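PDB 6ABJ: D-lactate dehydrogenase (Fermentative) from Pseudomonas aeruginosa, which catalyses the NAD-dependent interconversion of D-lactate and pyruvate, as a tetrameric member of the D-isomer specific 2-hydroxyacid dehydrogenase family. Local coordinates for residues G269-V275 with N305-H311; L128-N133 with M244-T248; A122-V126 with T174-M179; R162-I166 with L210-S214; A66-D70 with A280-F284. One frame throughout, in Å; residues are numbered along the deposited sequence.

Interactions 1 to 4 build the seven-stranded parallel Rossmann sheet and its helices; interaction 5 joins that NAD-binding part to the domain with the five-stranded sheet. Helix 118-134 serves both interaction 3 and interaction 2, whose centres are about 11 Å apart. Centre to centre, interaction 1 lies about 7 Å from interaction 2, on the neighbouring strand, and interaction 4 about 18 Å from interaction 1. Along the chain, interaction 4 falls between the two halves of interaction 2, whereas interactions 1 and 5 alternate. Interactions 1 and 2 each include an NADH-binding residue, Asp-274 and Thr-248, at the ends of adjacent strands; interaction 5, its centre about 32 Å from that of interaction 4, bridges the cleft.

Interaction 1: residues G269-V275 with N305-H311; sequences GYLGLDV and NVVVTAH
Asp-274 and Thr-309 meet just beyond the ends of two parallel strands, where Thr-309 OG1 donates to Asp-274 OD1 over 2.6 Å. The carboxylate receives it on the anti lone pair of OD1, the one turned away from OD2. Both first torsions set this up: CG of Asp-274 stands opposite its own backbone N (chi1 -170°), carrying the carboxylate across to the loop that follows the neighbouring strand, while OG1 of Thr-309 sits between N and carbonyl carbon (chi1 52°). OD1 also accepts from the amide of Gln-312 and OD2 from that of Ala-313, so both oxygens of this NADH-binding residue are held; Thr-309 OG1 is also hydrogen-bonded to His-124 NE2. Next door, Val-275 CG1 lies over one face of the His-311 ring, 4.0 Å from its centroid, a CH-pi contact, and His-311 ND1 is bonded to Glu-279.

Upstream, the strands are laced by a regular parallel ladder from Leu-271 N to Asn-305 O (3.0 Å) through to Thr-309 N and Leu-273 O (2.9 Å). Leu-271 and Val-306 lie side by side on one face, CB to CG2 4.0 Å, with Leu-273 and Val-308 following on the same face. At the start, Asn-305 ND2 reaches Gly-269 O from above the carbonyl plane, 2.8 Å away.

The strands belong to a beta-alpha-beta unit with helix 295-302. Strand 243-247 continues the sheet beyond 268-273; helix 256-265 covers Leu-271 and Val-306, while Val-307 packs on helix 118-134 and on Tyr-140 of a second subunit.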
# COMPACT_ATOMS: atom_id res chain seq x y z
N GLY B 269 23.11 4.26 -3.24
CA GLY B 269 22.38 3.02 -3.04
C GLY B 269 21.10 3.19 -2.27
O GLY B 269 20.17 2.42 -2.47
N TYR B 270 21.10 4.08 -1.30
CA TYR B 270 19.97 4.23 -0.41
C TYR B 270 19.90 5.65 0.08
O TYR B 270 20.92 6.32 0.24
CB TYR B 270 20.13 3.36 0.85
CG TYR B 270 20.47 1.89 0.69
CD1 TYR B 270 21.78 1.48 0.44
CD2 TYR B 270 19.50 0.91 0.87
CE1 TYR B 270 22.09 0.13 0.34
CE2 TYR B 270 19.80 -0.43 0.77
CZ TYR B 270 21.10 -0.82 0.50
OH TYR B 270 21.40 -2.15 0.39
N LEU B 271 18.69 6.09 0.34
CA LEU B 271 18.46 7.39 0.98
C LEU B 271 17.36 7.38 2.02
O LEU B 271 16.24 6.96 1.76
CB LEU B 271 18.16 8.44 -0.10
CG LEU B 271 17.89 9.88 0.37
CD1 LEU B 271 19.15 10.58 0.79
CD2 LEU B 271 17.15 10.65 -0.70
N GLY B 272 17.69 7.92 3.21
CA GLY B 272 16.75 8.10 4.29
C GLY B 272 16.70 9.58 4.64
O GLY B 272 17.71 10.12 5.02
N LEU B 273 15.54 10.19 4.48
CA LEU B 273 15.38 11.60 4.83
C LEU B 273 14.33 11.74 5.90
O LEU B 273 13.27 11.17 5.80
CB LEU B 273 14.92 12.41 3.63
CG LEU B 273 15.80 12.47 2.39
CD1 LEU B 273 15.06 13.37 1.37
CD2 LEU B 273 17.20 12.94 2.62
N ASP B 274 14.65 12.51 6.93
CA ASP B 274 13.64 13.02 7.85
C ASP B 274 13.40 14.54 7.69
O ASP B 274 12.44 15.07 8.27
CB ASP B 274 14.01 12.73 9.30
CG ASP B 274 12.85 13.04 10.25
OD1 ASP B 274 11.75 12.43 10.10
OD2 ASP B 274 12.99 13.90 11.15
N VAL B 275 14.17 15.17 6.82
CA VAL B 275 14.05 16.59 6.57
C VAL B 275 14.21 16.84 5.10
O VAL B 275 14.81 16.02 4.35
CB VAL B 275 15.13 17.40 7.38
CG1 VAL B 275 14.95 17.18 8.89
CG2 VAL B 275 16.49 16.99 6.96
N ASN B 305 14.28 2.50 -2.85
CA ASN B 305 15.39 2.55 -1.92
C ASN B 305 15.53 3.93 -1.30
O ASN B 305 16.58 4.32 -0.84
CB ASN B 305 16.69 2.17 -2.66
CG ASN B 305 16.94 3.00 -3.96
OD1 ASN B 305 16.02 3.53 -4.58
ND2 ASN B 305 18.20 3.07 -4.37
N VAL B 306 14.40 4.61 -1.24
CA VAL B 306 14.24 5.88 -0.49
C VAL B 306 13.10 5.81 0.50
O VAL B 306 12.04 5.33 0.16
CB VAL B 306 13.96 7.04 -1.45
CG1 VAL B 306 13.66 8.33 -0.71
CG2 VAL B 306 15.10 7.21 -2.41
N VAL B 307 13.35 6.26 1.74
CA VAL B 307 12.30 6.39 2.77
C VAL B 307 12.38 7.81 3.30
O VAL B 307 13.46 8.25 3.68
CB VAL B 307 12.55 5.39 3.95
CG1 VAL B 307 11.59 5.67 5.07
CG2 VAL B 307 12.37 3.94 3.42
N VAL B 308 11.23 8.45 3.32
CA VAL B 308 11.08 9.83 3.80
C VAL B 308 10.08 9.80 4.92
O VAL B 308 9.00 9.24 4.77
CB VAL B 308 10.56 10.77 2.73
CG1 VAL B 308 10.32 12.20 3.32
CG2 VAL B 308 11.51 10.79 1.56
N THR B 309 10.50 10.33 6.10
CA THR B 309 9.61 10.61 7.18
C THR B 309 9.51 12.14 7.34
O THR B 309 10.45 12.85 7.01
CB THR B 309 10.07 9.90 8.51
OG1 THR B 309 11.42 10.19 8.80
CG2 THR B 309 9.94 8.33 8.36
N ALA B 310 8.34 12.59 7.80
CA ALA B 310 7.97 14.00 7.67
C ALA B 310 8.34 14.79 8.92
O ALA B 310 7.49 15.21 9.73
CB ALA B 310 6.51 14.14 7.26
N HIS B 311 9.65 14.90 9.11
CA HIS B 311 10.29 15.49 10.29
C HIS B 311 9.74 14.93 11.60
O HIS B 311 9.11 15.63 12.43
CB HIS B 311 10.23 17.00 10.26
CG HIS B 311 11.30 17.63 11.10
ND1 HIS B 311 11.90 18.82 10.77
CD2 HIS B 311 11.97 17.17 12.19
CE1 HIS B 311 12.89 19.07 11.61
NE2 HIS B 311 12.94 18.09 12.50

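Interaction 2: residues L128-N133 with M244-T248; sequences LILTLN and MLINT
Met-244 reaches from its strand to Ile-129 and Leu-132 on the helix, making the contact with SD and CE. The chain leaves the strand extended, then bends at the last torsion (chi3 -71°), which lays CE against the helix: CE is 3.7 Å from Leu-132 CB and equally close to the backbone oxygen of Ile-129. The sulphur stands 3.9 Å from Ile-129 CG2, the two side chains meeting at a slant.

Branched aliphatic groups make the second set. Ile-246 and Ile-129 cross at about a right angle, with their CG1 atoms 3.7 Å apart. The side chains of Ile-246 and Leu-132 slide past each other in opposite directions, CD1 to CD1 3.9 Å.

This is helix-on-sheet packing of the Rossmann type. Helix 118-134 lies across one face of the parallel sheet, its short segment 9.7 Å from the axis of strand 244-247 and directed at 145° to it; Leu-245 and Asn-247, which alternate with the packing residues, point to the other face. No hydrogen bond spans the contact.

A methyl-methyl touch closes the end nearest the cofactor site: Leu-128 CD1 lies 4.1 Å from CG2 of Thr-248, an NADH-binding residue whose methyl also rests on Ala-125. Asn-133 CB merely grazes Met-244 CE, while its ND2 is hydrogen-bonded to Phe-156 O.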
# COMPACT_ATOMS: atom_id res chain seq x y z
N LEU B 128 15.93 4.42 10.30
CA LEU B 128 15.85 4.67 8.84
C LEU B 128 16.91 3.77 8.22
O LEU B 128 16.68 3.15 7.17
CB LEU B 128 16.15 6.17 8.52
CG LEU B 128 14.95 7.13 8.78
CD1 LEU B 128 15.43 8.57 8.46
CD2 LEU B 128 13.73 6.77 8.00
N ILE B 129 18.07 3.68 8.86
CA ILE B 129 19.14 2.80 8.33
C ILE B 129 18.66 1.35 8.22
O ILE B 129 18.83 0.69 7.18
CB ILE B 129 20.40 2.86 9.26
CG1 ILE B 129 21.06 4.20 9.06
CG2 ILE B 129 21.37 1.75 8.91
CD1 ILE B 129 22.17 4.55 9.98
N LEU B 130 18.03 0.85 9.28
CA LEU B 130 17.67 -0.55 9.30
C LEU B 130 16.52 -0.85 8.38
O LEU B 130 16.52 -1.86 7.72
CB LEU B 130 17.33 -1.00 10.72
CG LEU B 130 18.62 -1.31 11.52
CD1 LEU B 130 18.29 -1.27 12.96
CD2 LEU B 130 19.26 -2.62 11.05
N THR B 131 15.54 0.07 8.29
CA THR B 131 14.46 -0.17 7.39
C THR B 131 14.96 -0.21 5.93
O THR B 131 14.49 -1.01 5.12
CB THR B 131 13.22 0.77 7.58
OG1 THR B 131 12.16 0.27 6.75
CG2 THR B 131 13.44 2.11 7.12
N LEU B 132 15.84 0.71 5.58
CA LEU B 132 16.37 0.73 4.24
C LEU B 132 17.22 -0.53 3.95
O LEU B 132 17.10 -1.14 2.90
CB LEU B 132 17.24 1.97 4.04
CG LEU B 132 16.49 3.32 3.86
CD1 LEU B 132 17.42 4.49 4.11
CD2 LEU B 132 15.93 3.34 2.43
N ASN B 133 18.06 -0.88 4.92
CA ASN B 133 19.01 -1.97 4.75
C ASN B 133 18.21 -3.29 4.52
O ASN B 133 18.43 -4.01 3.54
CB ASN B 133 19.83 -2.05 6.01
CG ASN B 133 20.87 -3.15 6.00
OD1 ASN B 133 20.70 -4.19 5.34
ND2 ASN B 133 21.89 -2.97 6.82
N MET B 244 24.86 4.33 1.45
CA MET B 244 23.62 4.85 2.04
C MET B 244 23.85 6.26 2.62
O MET B 244 24.81 6.44 3.36
CB MET B 244 23.21 3.91 3.17
CG MET B 244 22.01 4.37 3.98
SD MET B 244 21.57 3.20 5.28
CE MET B 244 20.90 1.86 4.34
N LEU B 245 22.91 7.16 2.37
CA LEU B 245 22.91 8.50 2.99
C LEU B 245 21.68 8.73 3.82
O LEU B 245 20.55 8.49 3.37
CB LEU B 245 22.97 9.53 1.85
CG LEU B 245 22.98 10.99 2.32
CD1 LEU B 245 24.23 11.40 3.09
CD2 LEU B 245 22.83 11.89 1.09
N ILE B 246 21.87 9.26 5.02
CA ILE B 246 20.81 9.57 5.95
C ILE B 246 20.93 11.10 6.28
O ILE B 246 22.00 11.59 6.67
CB ILE B 246 20.96 8.78 7.27
CG1 ILE B 246 21.02 7.25 6.97
CG2 ILE B 246 19.84 9.05 8.25
CD1 ILE B 246 19.79 6.67 6.29
N ASN B 247 19.83 11.81 6.12
CA ASN B 247 19.76 13.20 6.57
C ASN B 247 18.60 13.37 7.52
O ASN B 247 17.41 13.48 7.12
CB ASN B 247 19.61 14.17 5.41
CG ASN B 247 19.72 15.62 5.89
OD1 ASN B 247 20.14 15.87 7.03
ND2 ASN B 247 19.30 16.54 5.07
N THR B 248 18.93 13.35 8.80
CA THR B 248 18.00 13.84 9.85
C THR B 248 18.37 15.26 10.35
O THR B 248 17.81 15.67 11.34
CB THR B 248 17.94 12.87 11.01
OG1 THR B 248 19.25 12.74 11.61
CG2 THR B 248 17.47 11.45 10.54

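Interaction 3: residues A122-V126 with T174-M179; sequences AEHAV and TFARIM
Ala-122 CB presses on Phe-175 where two helices of the Rossmann domain meet. Helix 170-181 follows the glycine-rich turn after strand 162-166, a GxGxxG pattern consistent with the dinucleotide-binding loop, and its first residues, Gln-170 and Ile-171, bind NADH in the liganded enzyme. The two short helix segments approach to 9.2 Å and cross at -47°, with Ala-122 and Ala-125 of helix 118-134 at the interface.

Alanine contacts come first. The methyl of Ala-122 sits 3.6 Å from the backbone N of Phe-175 and 3.9 Å from its CB, and it also touches Thr-174 CG2, 3.9 Å away. Ala-125 CB comes obliquely to the ring, 4.0 Å from CE1.

Aromatic and aliphatic side chains fill the rest. A chi1 of 174° turns the Phe-175 ring away from the backbone N and directs it toward the sheet, where it also meets Val-163, Val-165 and His-220. Within its own helix, Met-179 lays CG over one face of that ring. Ile-178 and Val-126 cross at a slant, CG2 to CG2 3.9 Å, and the side chains of Ile-178 and Glu-123 cross at about a right angle, CD1 touching CG.

There are no hydrogen bonds between the segments. The polar end of Glu-123 turns instead to a second subunit, its two oxygens accepting from the backbone N of Leu-158 and of His-159 there, so the helix pair borders the subunit interface. Val-126 CG2 touches three residues at once, nearest of all Met-179 SD at 3.8 Å.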
# COMPACT_ATOMS: atom_id res chain seq x y z
N ALA B 122 18.60 10.46 17.14
CA ALA B 122 19.61 9.51 16.70
C ALA B 122 18.98 8.09 16.50
O ALA B 122 19.35 7.37 15.59
CB ALA B 122 20.75 9.45 17.70
N GLU B 123 18.05 7.73 17.37
CA GLU B 123 17.32 6.49 17.26
C GLU B 123 16.55 6.42 15.92
O GLU B 123 16.52 5.37 15.26
CB GLU B 123 16.47 6.23 18.48
CG GLU B 123 17.32 5.86 19.70
CD GLU B 123 16.48 5.70 20.96
OE1 GLU B 123 15.27 5.56 20.85
OE2 GLU B 123 17.09 5.73 22.08
N HIS B 124 15.95 7.53 15.54
CA HIS B 124 15.19 7.59 14.34
C HIS B 124 16.10 7.41 13.12
O HIS B 124 15.75 6.70 12.20
CB HIS B 124 14.47 8.89 14.23
CG HIS B 124 13.46 8.91 13.11
ND1 HIS B 124 12.22 8.35 13.25
CD2 HIS B 124 13.48 9.46 11.89
CE1 HIS B 124 11.52 8.52 12.13
NE2 HIS B 124 12.27 9.21 11.29
N ALA B 125 17.29 8.02 13.15
CA ALA B 125 18.25 7.82 12.12
C ALA B 125 18.59 6.35 12.01
O ALA B 125 18.66 5.82 10.89
CB ALA B 125 19.49 8.68 12.34
N VAL B 126 18.85 5.67 13.13
CA VAL B 126 19.17 4.25 13.08
C VAL B 126 17.98 3.44 12.53
O VAL B 126 18.17 2.48 11.76
CB VAL B 126 19.67 3.75 14.45
CG1 VAL B 126 19.93 2.27 14.43
CG2 VAL B 126 20.92 4.52 14.87
N THR B 174 25.61 10.89 19.87
CA THR B 174 24.66 9.89 20.33
C THR B 174 24.48 8.82 19.25
O THR B 174 24.47 7.61 19.53
CB THR B 174 23.31 10.55 20.65
OG1 THR B 174 23.51 11.67 21.55
CG2 THR B 174 22.32 9.56 21.26
N PHE B 175 24.29 9.29 18.02
CA PHE B 175 24.23 8.38 16.85
C PHE B 175 25.49 7.52 16.76
O PHE B 175 25.47 6.28 16.55
CB PHE B 175 24.04 9.24 15.60
CG PHE B 175 24.11 8.46 14.31
CD1 PHE B 175 23.03 7.70 13.92
CD2 PHE B 175 25.28 8.40 13.55
CE1 PHE B 175 23.07 6.96 12.72
CE2 PHE B 175 25.34 7.63 12.37
CZ PHE B 175 24.22 6.94 11.95
N ALA B 176 26.64 8.17 16.89
CA ALA B 176 27.90 7.42 16.80
C ALA B 176 27.98 6.30 17.84
O ALA B 176 28.41 5.17 17.51
CB ALA B 176 29.10 8.36 16.89
N ARG B 177 27.57 6.56 19.08
CA ARG B 177 27.65 5.56 20.14
C ARG B 177 26.74 4.38 19.83
O ARG B 177 27.08 3.19 20.03
CB ARG B 177 27.25 6.17 21.53
CG ARG B 177 27.28 5.18 22.70
CD ARG B 177 27.62 5.82 24.08
NE ARG B 177 27.16 7.20 24.11
CZ ARG B 177 27.94 8.29 24.03
NH1 ARG B 177 29.23 8.21 24.00
NH2 ARG B 177 27.37 9.50 23.98
N ILE B 178 25.54 4.66 19.33
CA ILE B 178 24.64 3.55 18.95
C ILE B 178 25.28 2.73 17.86
O ILE B 178 25.29 1.52 17.95
CB ILE B 178 23.29 4.05 18.45
CG1 ILE B 178 22.55 4.76 19.58
CG2 ILE B 178 22.43 2.88 18.03
CD1 ILE B 178 21.35 5.57 19.11
N MET B 179 25.82 3.37 16.81
CA MET B 179 26.33 2.59 15.69
C MET B 179 27.61 1.79 16.09
O MET B 179 27.84 0.67 15.57
CB MET B 179 26.61 3.45 14.45
CG MET B 179 25.37 4.15 13.88
SD MET B 179 24.06 2.94 13.47
CE MET B 179 24.79 2.15 12.05

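Interaction 4: residues R162-I166 with L210-S214; sequences RVGVI and LLAES
Strand 162-166 passes the closing turn of helix 207-213 with its start nearest, Arg-162 CA and Ser-214 CA lying 4.9 Å apart, and no hydrogen bond joins the two segments. Ser-214, the first residue to leave helical geometry, sets its OG 3.4 Å from Gly-164 CA, an approach that a residue without a side chain permits. That hydroxyl donates back to Leu-210 O over 2.7 Å; Glu-213 N reaches the same oxygen from the opposite face of its carbonyl plane, so these two bonds, with a weak third from Ser-214 N, hold it.

Here the helix leads straight into strand 216-219, the neighbour of 162-166 in the parallel Rossmann sheet, and packs against one face of that sheet. Leu-210 spreads over the strand: CG is 3.9 Å from Gly-164 CA, CD1 lies by Val-165 O, and CD2 meets Ile-166 CG1 at 3.8 Å. Ile-166 CD1 continues to Leu-211 CD2, the two side chains crossing at about a right angle.

At the exposed end, the extended chain of Arg-162 runs alongside the helix terminus, with CD 3.3 Å from Glu-213 O. Its NE forms a salt bridge with Glu-185, while Glu-213 pairs with Arg-203.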
# COMPACT_ATOMS: atom_id res chain seq x y z
N ARG B 162 31.72 0.71 7.64
CA ARG B 162 32.19 2.05 7.98
C ARG B 162 31.03 3.01 7.96
O ARG B 162 30.33 3.11 6.95
CB ARG B 162 33.24 2.50 6.94
CG ARG B 162 34.50 1.68 7.12
CD ARG B 162 35.42 1.68 5.93
NE ARG B 162 36.47 0.72 6.28
CZ ARG B 162 37.29 0.17 5.40
NH1 ARG B 162 37.20 0.49 4.11
NH2 ARG B 162 38.26 -0.65 5.81
N VAL B 163 30.84 3.72 9.06
CA VAL B 163 29.77 4.63 9.23
C VAL B 163 30.40 6.00 9.46
O VAL B 163 31.16 6.18 10.40
CB VAL B 163 28.94 4.23 10.43
CG1 VAL B 163 27.88 5.27 10.73
CG2 VAL B 163 28.25 2.88 10.21
N GLY B 164 30.08 6.94 8.59
CA GLY B 164 30.66 8.27 8.65
C GLY B 164 29.67 9.27 9.19
O GLY B 164 28.58 9.51 8.62
N VAL B 165 30.07 9.90 10.29
CA VAL B 165 29.26 10.86 10.99
C VAL B 165 29.77 12.25 10.70
O VAL B 165 30.92 12.61 11.08
CB VAL B 165 29.35 10.61 12.48
CG1 VAL B 165 28.40 11.54 13.22
CG2 VAL B 165 29.07 9.15 12.76
N ILE B 166 28.94 13.02 10.02
CA ILE B 166 29.29 14.36 9.69
C ILE B 166 28.62 15.29 10.72
O ILE B 166 27.40 15.53 10.68
CB ILE B 166 28.87 14.69 8.26
CG1 ILE B 166 29.69 13.80 7.32
CG2 ILE B 166 29.13 16.17 7.89
CD1 ILE B 166 29.25 13.94 5.90
N LEU B 210 36.14 10.81 4.47
CA LEU B 210 34.93 10.23 5.04
C LEU B 210 33.94 9.79 3.97
O LEU B 210 33.42 8.66 4.01
CB LEU B 210 34.27 11.19 6.02
CG LEU B 210 33.06 10.65 6.77
CD1 LEU B 210 32.98 11.37 8.14
CD2 LEU B 210 31.83 10.90 5.98
N LEU B 211 33.69 10.65 3.00
CA LEU B 211 32.72 10.39 1.99
C LEU B 211 33.19 9.21 1.11
O LEU B 211 32.40 8.28 0.76
CB LEU B 211 32.45 11.64 1.21
CG LEU B 211 31.63 12.76 1.92
CD1 LEU B 211 31.59 14.01 1.07
CD2 LEU B 211 30.24 12.36 2.27
N ALA B 212 34.45 9.22 0.75
CA ALA B 212 34.94 8.09 -0.11
C ALA B 212 35.00 6.73 0.66
O ALA B 212 34.83 5.70 0.04
CB ALA B 212 36.30 8.43 -0.63
N GLU B 213 35.12 6.72 1.98
CA GLU B 213 35.35 5.51 2.70
C GLU B 213 34.11 4.90 3.31
O GLU B 213 34.11 3.72 3.64
CB GLU B 213 36.38 5.73 3.82
CG GLU B 213 37.82 6.04 3.30
CD GLU B 213 38.87 6.36 4.31
OE1 GLU B 213 38.74 5.88 5.40
OE2 GLU B 213 39.90 7.04 3.95
N SER B 214 33.06 5.69 3.48
CA SER B 214 31.95 5.28 4.30
C SER B 214 30.91 4.42 3.51
O SER B 214 30.57 4.76 2.40
CB SER B 214 31.25 6.52 4.83
OG SER B 214 32.04 7.20 5.77

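Interaction 5: residues A66-D70 with A280-F284; sequences AFVND and ADIFF
This is an apolar contact across the cleft between the two domains of the subunit, centred on an edge-to-face pair of Phe-67 and Phe-284. Residues 66-70 run from the end of strand 63-66 of the five-stranded parallel sheet into a type I beta turn from Phe-67 to Asp-70; 280-284 belong to the long loop after strand 268-273 of the Rossmann sheet.

The Phe-67 edge points at the Phe-284 face, planes 72° apart and centroids 4.8 Å apart, with Phe-67 CE2 poised over the middle of the ring, 3.6 Å from Phe-284 CD1. On the opposite face of Phe-284 lies CB of Phe-283. Val-68 wedges in beside the pair: its CG2, set between N and carbonyl carbon, lies over the centre of the Phe-67 ring and comes 3.4 Å from Phe-284 CE2.

Asp-70 OD2 accepts from Phe-67 N across the turn at 2.8 Å, which should stiffen it. Val-68 O, buried here without a polar partner in the model, has Ala-280 CB against it. Phe-67 lies close to Phe-314, which binds NADH in the liganded enzyme; an acetate, probably from the crystallisation liquor, lies by Val-68. At the rim, Asn-69 ND2 stops 4.0 Å from Phe-284 CB.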
# COMPACT_ATOMS: atom_id res chain seq x y z
N ALA B 66 3.01 28.37 18.29
CA ALA B 66 3.00 28.07 16.86
C ALA B 66 4.01 27.00 16.52
O ALA B 66 5.00 26.81 17.21
CB ALA B 66 3.33 29.30 16.01
N PHE B 67 3.76 26.30 15.41
CA PHE B 67 4.68 25.34 14.93
C PHE B 67 5.20 25.89 13.63
O PHE B 67 4.75 26.93 13.16
CB PHE B 67 3.94 23.97 14.72
CG PHE B 67 4.87 22.82 14.52
CD1 PHE B 67 6.00 22.66 15.29
CD2 PHE B 67 4.61 21.86 13.56
CE1 PHE B 67 6.89 21.62 15.09
CE2 PHE B 67 5.49 20.81 13.35
CZ PHE B 67 6.61 20.66 14.14
N VAL B 68 6.11 25.16 12.99
CA VAL B 68 6.81 25.71 11.81
C VAL B 68 5.96 25.93 10.52
O VAL B 68 6.38 26.61 9.59
CB VAL B 68 8.03 24.85 11.42
CG1 VAL B 68 9.03 24.78 12.55
CG2 VAL B 68 7.62 23.45 10.97
N ASN B 69 4.79 25.37 10.50
CA ASN B 69 3.94 25.46 9.33
C ASN B 69 2.92 26.58 9.51
O ASN B 69 2.01 26.78 8.66
CB ASN B 69 3.26 24.10 9.09
CG ASN B 69 2.51 23.59 10.31
OD1 ASN B 69 2.83 23.93 11.44
ND2 ASN B 69 1.51 22.78 10.08
N ASP B 70 3.00 27.25 10.65
CA ASP B 70 2.18 28.43 10.88
C ASP B 70 2.79 29.68 10.22
O ASP B 70 4.01 29.84 10.10
CB ASP B 70 2.01 28.64 12.39
CG ASP B 70 1.07 27.62 13.03
OD1 ASP B 70 -0.04 27.41 12.50
OD2 ASP B 70 1.43 27.05 14.10
N ALA B 280 8.67 23.11 5.53
CA ALA B 280 7.62 23.81 6.28
C ALA B 280 6.35 24.07 5.43
O ALA B 280 5.23 24.08 5.96
CB ALA B 280 8.17 25.09 6.90
N ASP B 281 6.53 24.19 4.11
CA ASP B 281 5.41 24.27 3.17
C ASP B 281 4.75 22.93 2.77
O ASP B 281 3.75 22.93 2.05
CB ASP B 281 5.91 24.86 1.85
CG ASP B 281 6.12 26.36 1.93
OD1 ASP B 281 5.15 27.03 2.35
OD2 ASP B 281 7.22 26.84 1.56
N ILE B 282 5.33 21.81 3.18
CA ILE B 282 4.95 20.48 2.63
C ILE B 282 4.55 19.54 3.76
O ILE B 282 3.51 18.94 3.72
CB ILE B 282 6.13 19.79 1.90
CG1 ILE B 282 6.75 20.69 0.81
CG2 ILE B 282 5.69 18.45 1.29
CD1 ILE B 282 5.92 20.85 -0.43
N PHE B 283 5.45 19.41 4.72
CA PHE B 283 5.29 18.52 5.80
C PHE B 283 4.20 18.92 6.80
O PHE B 283 3.65 20.00 6.77
CB PHE B 283 6.60 18.37 6.53
CG PHE B 283 7.69 17.56 5.79
CD1 PHE B 283 7.52 17.00 4.53
CD2 PHE B 283 8.88 17.30 6.47
CE1 PHE B 283 8.57 16.26 3.96
CE2 PHE B 283 9.91 16.60 5.90
CZ PHE B 283 9.74 16.03 4.67
N PHE B 284 3.88 17.96 7.66
CA PHE B 284 2.95 18.10 8.76
C PHE B 284 1.53 18.27 8.32
O PHE B 284 0.73 18.74 9.09
CB PHE B 284 3.35 19.31 9.64
CG PHE B 284 4.81 19.39 9.92
CD1 PHE B 284 5.41 18.42 10.69
CD2 PHE B 284 5.59 20.39 9.35
CE1 PHE B 284 6.75 18.45 10.91
CE2 PHE B 284 6.94 20.43 9.57
CZ PHE B 284 7.52 19.47 10.37